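Local coordinates for 3-keto-5-aminohexanoate cleavage protein (Archaeoglobus fulgidus, PDB 3LOT), which probably cleaves 3-keto-5-aminohexanoate or a related beta-keto acid as a zinc-dependent enzyme with a TIM-barrel fold, at residues D[60-72]-D[93-107]. Numbering follows the deposited sequence. Where two conformers were deposited one is given.
Sequences RPTTDVEVFRYIC and LGIPVEERAKVVPAL
V65 lies over V103 and R69 over L107 where helix 65-72 passes helix 103-107, their axes 10.2 Å apart at closest approach and inclined by 50°. L107 is a knob in a hole formed by V65, F68, R69 and C72. Its CD2 meets C72 SG at 3.8 Å and also touches F68 CB, while CD1 faces the carbonyl of V65. V103 CG2 lies over one face of the F68 ring, 4.1 Å from its centroid, a CH-pi contact. V103 has CG1 between its backbone N and carbonyl carbon (chi1 74°), which leaves CG2 anti to the N and directed at the ring. In the conformer given, V65 CG1 packs on the backbone of V103, and V65 CB faces A106 CB.

R69 adds the polar link. Its NH1 donates to A106 O at 3.2 Å, from above the carbonyl plane. Its NE binds E66 OE1 at 2.7 Å in a salt bridge, on the syn lone pair and nearly in the guanidinium plane. A bend at chi3 (-45°) turns the group to both partners, and L107 CD1 covers one face. A leucine here would probably leave the E66 carboxylate without its mate and cost A106 O one of its donors; N313 also binds that oxygen.

Before the helices, the T63 and I95 side chains meet tip to tip, with T63 CG2 a tight 3.5 Å from I95 CD1. L93 spreads its methyls: CD1 meets P61 CB, and CD2 sits over one face of the R60 guanidinium.

The contact joins neighbouring parts of the TIM barrel's outer layer. F68 also packs on A53 of strand 48-54, near the zinc ligand H52. V67 and I71 touch helix 31-43, while A101 and V104 rest on helix 154-166.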
loop_
_atom_site.group_PDB
_atom_site.type_symbol
_atom_site.label_atom_id
_atom_site.label_comp_id
_atom_site.label_asym_id
_atom_site.label_seq_id
_atom_site.Cartn_x
_atom_site.Cartn_y
_atom_site.Cartn_z
ATOM N N ARG D 60 22.921 -8.811 -34.058
ATOM C CA ARG D 60 21.470 -8.953 -34.045
ATOM C C ARG D 60 21.057 -10.163 -33.179
ATOM O O ARG D 60 21.702 -11.196 -33.245
ATOM C CB ARG D 60 20.971 -9.091 -35.460
ATOM C CG ARG D 60 19.498 -9.187 -35.598
ATOM C CD ARG D 60 19.070 -9.125 -37.064
ATOM N NE ARG D 60 17.685 -8.627 -37.229
ATOM C CZ ARG D 60 16.564 -9.371 -37.293
ATOM N NH1 ARG D 60 16.584 -10.705 -37.187
ATOM N NH2 ARG D 60 15.382 -8.768 -37.475
ATOM N N PRO D 61 20.027 -10.009 -32.334
ATOM C CA PRO D 61 19.517 -11.125 -31.535
ATOM C C PRO D 61 19.246 -12.371 -32.382
ATOM O O PRO D 61 18.691 -12.267 -33.469
ATOM C CB PRO D 61 18.219 -10.574 -30.950
ATOM C CG PRO D 61 18.456 -9.077 -30.880
ATOM C CD PRO D 61 19.390 -8.732 -31.979
ATOM N N THR D 62 19.670 -13.535 -31.894
ATOM C CA THR D 62 19.339 -14.796 -32.546
ATOM C C THR D 62 18.949 -15.859 -31.520
ATOM O O THR D 62 19.469 -15.858 -30.391
ATOM C CB THR D 62 20.536 -15.340 -33.345
ATOM O OG1 THR D 62 20.192 -16.633 -33.830
ATOM C CG2 THR D 62 21.779 -15.476 -32.459
ATOM N N THR D 63 18.046 -16.766 -31.910
ATOM C CA THR D 63 17.667 -17.889 -31.063
ATOM C C THR D 63 18.526 -19.132 -31.344
ATOM O O THR D 63 18.407 -20.111 -30.633
ATOM C CB THR D 63 16.211 -18.247 -31.280
ATOM O OG1 THR D 63 16.020 -18.507 -32.667
ATOM C CG2 THR D 63 15.286 -17.083 -30.864
ATOM N N ASP D 64 19.386 -19.075 -32.365
ATOM C CA ASP D 64 20.206 -20.209 -32.823
ATOM C C ASP D 64 20.807 -21.035 -31.665
ATOM O O ASP D 64 21.682 -20.581 -30.955
ATOM C CB ASP D 64 21.287 -19.681 -33.760
ATOM C CG ASP D 64 22.208 -20.773 -34.333
ATOM O OD1 ASP D 64 22.195 -21.962 -33.950
ATOM O OD2 ASP D 64 22.987 -20.404 -35.227
ATOM N N VAL D 65 20.310 -22.255 -31.465
ATOM C CA VAL D 65 20.731 -23.052 -30.315
ATOM C C VAL D 65 22.196 -23.482 -30.418
ATOM O O VAL D 65 22.827 -23.759 -29.403
ATOM C CB VAL D 65 19.820 -24.303 -30.042
ATOM C CG1 VAL D 65 18.372 -23.879 -29.779
ATOM C CG2 VAL D 65 19.916 -25.309 -31.178
ATOM N N GLU D 66 22.754 -23.547 -31.625
ATOM C CA GLU D 66 24.185 -23.815 -31.733
ATOM C C GLU D 66 25.060 -22.690 -31.195
ATOM O O GLU D 66 26.155 -22.965 -30.665
ATOM C CB GLU D 66 24.596 -24.200 -33.140
ATOM C CG GLU D 66 24.103 -25.630 -33.544
ATOM C CD GLU D 66 23.677 -26.572 -32.373
ATOM O OE1 GLU D 66 24.477 -26.825 -31.426
ATOM O OE2 GLU D 66 22.526 -27.094 -32.448
ATOM N N VAL D 67 24.558 -21.461 -31.273
ATOM C CA VAL D 67 25.267 -20.318 -30.698
ATOM C C VAL D 67 25.138 -20.343 -29.177
ATOM O O VAL D 67 26.125 -20.211 -28.429
ATOM C CB VAL D 67 24.767 -18.961 -31.305
ATOM C CG1 VAL D 67 25.503 -17.770 -30.683
ATOM C CG2 VAL D 67 24.968 -18.969 -32.873
ATOM N N PHE D 68 23.925 -20.540 -28.699
ATOM C CA PHE D 68 23.784 -20.915 -27.281
ATOM C C PHE D 68 24.696 -22.044 -26.830
ATOM O O PHE D 68 25.304 -21.965 -25.754
ATOM C CB PHE D 68 22.357 -21.302 -26.952
ATOM C CG PHE D 68 21.468 -20.135 -26.726
ATOM C CD1 PHE D 68 21.528 -19.439 -25.522
ATOM C CD2 PHE D 68 20.567 -19.738 -27.695
ATOM C CE1 PHE D 68 20.704 -18.366 -25.272
ATOM C CE2 PHE D 68 19.727 -18.678 -27.471
ATOM C CZ PHE D 68 19.791 -17.973 -26.246
ATOM N N ARG D 69 24.758 -23.108 -27.616
ATOM C CA ARG D 69 25.509 -24.288 -27.183
ATOM C C ARG D 69 26.981 -23.911 -27.018
ATOM O O ARG D 69 27.616 -24.262 -26.006
ATOM C CB ARG D 69 25.336 -25.472 -28.114
ATOM C CG ARG D 69 25.931 -26.754 -27.503
ATOM C CD ARG D 69 25.846 -27.927 -28.405
ATOM N NE ARG D 69 24.549 -28.079 -29.053
ATOM C CZ ARG D 69 23.477 -28.642 -28.506
ATOM N NH1 ARG D 69 23.496 -29.102 -27.249
ATOM N NH2 ARG D 69 22.358 -28.744 -29.221
ATOM N N TYR D 70 27.494 -23.163 -27.988
ATOM C CA TYR D 70 28.867 -22.702 -27.937
ATOM C C TYR D 70 29.131 -21.824 -26.720
ATOM O O TYR D 70 30.082 -22.078 -25.981
ATOM C CB TYR D 70 29.247 -21.980 -29.239
ATOM C CG TYR D 70 30.626 -21.397 -29.231
ATOM C CD1 TYR D 70 31.742 -22.156 -29.630
ATOM C CD2 TYR D 70 30.825 -20.089 -28.839
ATOM C CE1 TYR D 70 33.031 -21.590 -29.621
ATOM C CE2 TYR D 70 32.063 -19.530 -28.805
ATOM C CZ TYR D 70 33.174 -20.270 -29.178
ATOM O OH TYR D 70 34.408 -19.653 -29.156
ATOM N N ILE D 71 28.318 -20.787 -26.534
ATOM C CA ILE D 71 28.482 -19.844 -25.425
ATOM C C ILE D 71 28.449 -20.548 -24.061
ATOM O O ILE D 71 29.335 -20.375 -23.214
ATOM C CB ILE D 71 27.392 -18.759 -25.439
ATOM C CG1 ILE D 71 27.525 -17.907 -26.702
ATOM C CG2 ILE D 71 27.498 -17.874 -24.217
ATOM C CD1 ILE D 71 26.434 -16.901 -26.900
ATOM N N CYS D 72 27.475 -21.425 -23.886
ATOM C CA CYS D 72 27.291 -22.081 -22.577
ATOM C C CYS D 72 28.406 -23.065 -22.300
ATOM O O CYS D 72 28.918 -23.126 -21.187
ATOM C CB CYS D 72 25.917 -22.740 -22.489
ATOM S SG CYS D 72 24.642 -21.499 -22.535
ATOM N N LEU D 93 11.070 -9.769 -31.416
ATOM C CA LEU D 93 11.090 -9.879 -32.875
ATOM C C LEU D 93 9.902 -10.754 -33.317
ATOM O O LEU D 93 9.842 -11.200 -34.450
ATOM C CB LEU D 93 12.428 -10.469 -33.384
ATOM C CG LEU D 93 13.779 -9.750 -33.144
ATOM C CD1 LEU D 93 14.481 -10.338 -31.907
ATOM C CD2 LEU D 93 14.699 -9.846 -34.324
ATOM N N GLY D 94 8.943 -11.005 -32.428
ATOM C CA GLY D 94 7.750 -11.752 -32.811
ATOM C C GLY D 94 7.925 -13.264 -32.868
ATOM O O GLY D 94 7.037 -13.968 -33.374
ATOM N N ILE D 95 9.030 -13.783 -32.324
ATOM C CA ILE D 95 9.317 -15.240 -32.360
ATOM C C ILE D 95 8.477 -15.936 -31.284
ATOM O O ILE D 95 8.521 -15.499 -30.125
ATOM C CB ILE D 95 10.853 -15.574 -32.108
ATOM C CG1 ILE D 95 11.737 -15.028 -33.241
ATOM C CG2 ILE D 95 11.082 -17.105 -31.913
ATOM C CD1 ILE D 95 13.211 -15.285 -33.021
ATOM N N PRO D 96 7.726 -17.018 -31.647
ATOM C CA PRO D 96 6.863 -17.642 -30.601
ATOM C C PRO D 96 7.621 -18.465 -29.505
ATOM O O PRO D 96 8.800 -18.802 -29.650
ATOM C CB PRO D 96 5.888 -18.548 -31.414
ATOM C CG PRO D 96 6.499 -18.752 -32.750
ATOM C CD PRO D 96 7.636 -17.726 -32.956
ATOM N N VAL D 97 6.922 -18.802 -28.429
ATOM C CA VAL D 97 7.519 -19.635 -27.341
ATOM C C VAL D 97 8.006 -21.047 -27.787
ATOM O O VAL D 97 9.133 -21.450 -27.478
ATOM C CB VAL D 97 6.521 -19.718 -26.125
ATOM C CG1 VAL D 97 6.806 -20.938 -25.192
ATOM C CG2 VAL D 97 6.550 -18.398 -25.372
ATOM N N GLU D 98 7.182 -21.791 -28.513
ATOM C CA GLU D 98 7.603 -23.117 -28.969
ATOM C C GLU D 98 8.961 -23.093 -29.755
ATOM O O GLU D 98 9.672 -24.129 -29.799
ATOM C CB GLU D 98 6.492 -23.764 -29.789
ATOM N N GLU D 99 9.321 -21.939 -30.341
ATOM C CA GLU D 99 10.600 -21.816 -31.075
ATOM C C GLU D 99 11.673 -21.289 -30.148
ATOM O O GLU D 99 12.796 -21.779 -30.179
ATOM C CB GLU D 99 10.456 -20.934 -32.338
ATOM C CG GLU D 99 11.737 -20.741 -33.186
ATOM C CD GLU D 99 12.301 -22.027 -33.780
ATOM O OE1 GLU D 99 11.521 -22.965 -34.035
ATOM O OE2 GLU D 99 13.531 -22.076 -34.003
ATOM N N ARG D 100 11.303 -20.316 -29.304
ATOM C CA ARG D 100 12.192 -19.745 -28.265
ATOM C C ARG D 100 12.567 -20.795 -27.234
ATOM O O ARG D 100 13.699 -20.802 -26.689
ATOM C CB ARG D 100 11.465 -18.585 -27.539
ATOM C CG ARG D 100 11.831 -17.108 -27.948
ATOM C CD ARG D 100 10.594 -16.136 -27.843
ATOM N NE ARG D 100 10.036 -16.192 -26.504
ATOM C CZ ARG D 100 8.827 -15.796 -26.081
ATOM N NH1 ARG D 100 7.908 -15.214 -26.852
ATOM N NH2 ARG D 100 8.558 -15.981 -24.794
ATOM N N ALA D 101 11.631 -21.714 -26.991
ATOM C CA ALA D 101 11.807 -22.749 -25.952
ATOM C C ALA D 101 12.797 -23.859 -26.324
ATOM O O ALA D 101 13.234 -24.613 -25.445
ATOM C CB ALA D 101 10.470 -23.389 -25.593
ATOM N N LYS D 102 13.172 -23.949 -27.596
ATOM C CA LYS D 102 13.994 -25.095 -28.094
ATOM C C LYS D 102 15.365 -25.231 -27.442
ATOM O O LYS D 102 15.961 -26.309 -27.427
ATOM C CB LYS D 102 14.199 -24.982 -29.597
ATOM C CG LYS D 102 12.935 -25.163 -30.360
ATOM C CD LYS D 102 13.178 -25.159 -31.851
ATOM C CE LYS D 102 12.063 -25.940 -32.611
ATOM N NZ LYS D 102 11.864 -25.278 -33.953
ATOM N N VAL D 103 15.870 -24.126 -26.924
ATOM C CA VAL D 103 17.113 -24.130 -26.198
ATOM C C VAL D 103 17.039 -25.056 -24.982
ATOM O O VAL D 103 18.059 -25.611 -24.608
ATOM C CB VAL D 103 17.539 -22.670 -25.795
ATOM C CG1 VAL D 103 16.698 -22.115 -24.644
ATOM C CG2 VAL D 103 18.994 -22.629 -25.450
ATOM N N VAL D 104 15.840 -25.269 -24.413
ATOM C CA VAL D 104 15.706 -26.039 -23.156
ATOM C C VAL D 104 15.932 -27.547 -23.390
ATOM O O VAL D 104 16.751 -28.143 -22.697
ATOM C CB VAL D 104 14.437 -25.660 -22.355
ATOM C CG1 VAL D 104 14.235 -26.558 -21.150
ATOM C CG2 VAL D 104 14.528 -24.165 -21.893
ATOM N N PRO D 105 15.300 -28.140 -24.406
ATOM C CA PRO D 105 15.597 -29.536 -24.699
ATOM C C PRO D 105 16.968 -29.761 -25.353
ATOM O O PRO D 105 17.599 -30.808 -25.134
ATOM C CB PRO D 105 14.460 -29.939 -25.649
ATOM C CG PRO D 105 13.931 -28.647 -26.161
ATOM C CD PRO D 105 14.020 -27.748 -25.005
ATOM N N ALA D 106 17.439 -28.785 -26.118
ATOM C CA ALA D 106 18.783 -28.860 -26.700
ATOM C C ALA D 106 19.885 -28.829 -25.632
ATOM O O ALA D 106 20.812 -29.665 -25.638
ATOM C CB ALA D 106 18.979 -27.771 -27.733
ATOM N N LEU D 107 19.808 -27.855 -24.726
ATOM C CA LEU D 107 20.870 -27.633 -23.737
ATOM C C LEU D 107 20.590 -28.204 -22.347
ATOM O O LEU D 107 21.524 -28.385 -21.574
ATOM C CB LEU D 107 21.234 -26.135 -23.610
ATOM C CG LEU D 107 22.215 -25.529 -24.636
ATOM C CD1 LEU D 107 21.684 -25.637 -25.994
ATOM C CD2 LEU D 107 22.527 -24.095 -24.293
#